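Putative riboflavin biosynthesis protein (PDB 3KY8) is a putative riboflavin biosynthesis protein of the RibD C-terminal family and may act as a 5-amino-6-(5-phosphoribosylamino)uracil reductase. Local coordinates at residues Asp75-Leu78 / Trp84-Ser87. Sequence-based numbering, arbitrary orientation.
Sequences DMVL and WPYS
Val77 and Trp84 have the nearest CA atoms of the two segments, 7.8 Å apart, where the last turn of helix 71-77 faces the irregular segment 84-87. No hydrogen bond joins the two segments, and the contact is apolar. The CB of Val77 is directed toward segment 84-87. Its CG1 lies anti to the backbone N (chi1 177°) and touches all three of Trp84, Pro85 and Tyr86. There Val77 CG1 meets Trp84 CZ3 at 3.8 Å and Pro85 CD at 4.0 Å. Val77 CG1 also reaches Tyr86 CE2 at 4.3 Å. The other branch, Val77 CG2, lies 4.0 Å from Tyr86 OH. Leu78, the first residue past the helix, adds a looser touch from Leu78 CD2 to Trp84 CZ3 at 4.3 Å. Within segment 84-87, Pro85 CD and Tyr86 CD2 rest over the same face of the indole, both offset toward its rim. Tyr86 in turn packs on Leu67 and Met69 of strand 66-70, and Trp84 makes an edge-to-face pair with Tyr104. This is surface packing in the RibD C-terminal domain: it packs the C-terminal end of helix 71-77 against the loop that leads into parallel strand 90-93, within a beta-alpha-beta crossover from strand 66-70.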
loop_
_atom_site.group_PDB
_atom_site.type_symbol
_atom_site.label_atom_id
_atom_site.label_comp_id
_atom_site.label_asym_id
_atom_site.label_seq_id
_atom_site.Cartn_x
_atom_site.Cartn_y
_atom_site.Cartn_z
ATOM N N ASP A 75 5.875 -20.483 11.927
ATOM C CA ASP A 75 4.919 -20.991 12.927
ATOM C C ASP A 75 3.492 -21.070 12.380
ATOM O O ASP A 75 2.727 -21.949 12.801
ATOM C CB ASP A 75 4.939 -20.161 14.240
ATOM C CG ASP A 75 6.242 -20.298 15.020
ATOM O OD1 ASP A 75 7.043 -21.211 14.722
ATOM O OD2 ASP A 75 6.485 -19.482 15.940
HETATM N N MSE A 76 3.140 -20.171 11.460
HETATM C CA MSE A 76 1.833 -20.216 10.818
HETATM C C MSE A 76 1.743 -21.223 9.719
HETATM O O MSE A 76 0.648 -21.700 9.406
HETATM C CB MSE A 76 1.434 -18.854 10.253
HETATM C CG MSE A 76 1.248 -17.805 11.327
HETATM SE SE MSE A 76 -0.190 -18.266 12.610
HETATM C CE MSE A 76 -1.696 -17.773 11.493
ATOM N N VAL A 77 2.865 -21.565 9.106
ATOM C CA VAL A 77 2.834 -22.577 8.028
ATOM C C VAL A 77 2.878 -23.947 8.691
ATOM O O VAL A 77 2.059 -24.790 8.365
ATOM C CB VAL A 77 3.979 -22.396 6.948
ATOM C CG1 VAL A 77 3.934 -23.507 5.914
ATOM C CG2 VAL A 77 3.868 -21.053 6.240
ATOM N N LEU A 78 3.815 -24.174 9.621
ATOM C CA LEU A 78 3.889 -25.452 10.326
ATOM C C LEU A 78 2.576 -25.660 11.032
ATOM O O LEU A 78 2.089 -24.773 11.749
ATOM C CB LEU A 78 4.961 -25.474 11.401
ATOM C CG LEU A 78 6.431 -25.367 11.087
ATOM C CD1 LEU A 78 7.135 -25.075 12.409
ATOM C CD2 LEU A 78 6.964 -26.630 10.424
ATOM N N TRP A 84 3.256 -29.212 3.206
ATOM C CA TRP A 84 4.362 -28.289 3.001
ATOM C C TRP A 84 4.324 -27.783 1.568
ATOM O O TRP A 84 4.302 -28.581 0.628
ATOM C CB TRP A 84 5.669 -29.008 3.268
ATOM C CG TRP A 84 6.840 -28.121 3.334
ATOM C CD1 TRP A 84 7.865 -28.063 2.453
ATOM C CD2 TRP A 84 7.102 -27.125 4.333
ATOM N NE1 TRP A 84 8.780 -27.119 2.857
ATOM C CE2 TRP A 84 8.336 -26.540 4.018
ATOM C CE3 TRP A 84 6.430 -26.707 5.483
ATOM C CZ2 TRP A 84 8.908 -25.548 4.798
ATOM C CZ3 TRP A 84 6.995 -25.725 6.259
ATOM C CH2 TRP A 84 8.224 -25.148 5.905
ATOM N N PRO A 85 4.232 -26.464 1.384
ATOM C CA PRO A 85 4.040 -25.961 0.029
ATOM C C PRO A 85 5.260 -25.619 -0.785
ATOM O O PRO A 85 5.095 -25.213 -1.944
ATOM C CB PRO A 85 3.235 -24.699 0.263
ATOM C CG PRO A 85 3.662 -24.230 1.575
ATOM C CD PRO A 85 4.140 -25.389 2.379
ATOM N N TYR A 86 6.458 -25.775 -0.207
ATOM C CA TYR A 86 7.719 -25.335 -0.850
ATOM C C TYR A 86 8.592 -26.460 -1.325
ATOM O O TYR A 86 8.898 -27.373 -0.559
ATOM C CB TYR A 86 8.529 -24.499 0.097
ATOM C CG TYR A 86 7.728 -23.442 0.737
ATOM C CD1 TYR A 86 7.265 -22.345 0.009
ATOM C CD2 TYR A 86 7.414 -23.534 2.084
ATOM C CE1 TYR A 86 6.508 -21.380 0.616
ATOM C CE2 TYR A 86 6.667 -22.594 2.698
ATOM C CZ TYR A 86 6.207 -21.519 1.970
ATOM O OH TYR A 86 5.465 -20.595 2.644
ATOM N N SER A 87 8.999 -26.365 -2.593
ATOM C CA SER A 87 9.856 -27.328 -3.239
ATOM C C SER A 87 11.350 -27.015 -3.080
ATOM O O SER A 87 12.188 -27.798 -3.537
ATOM C CB SER A 87 9.516 -27.378 -4.724
ATOM O OG SER A 87 9.787 -26.121 -5.308
#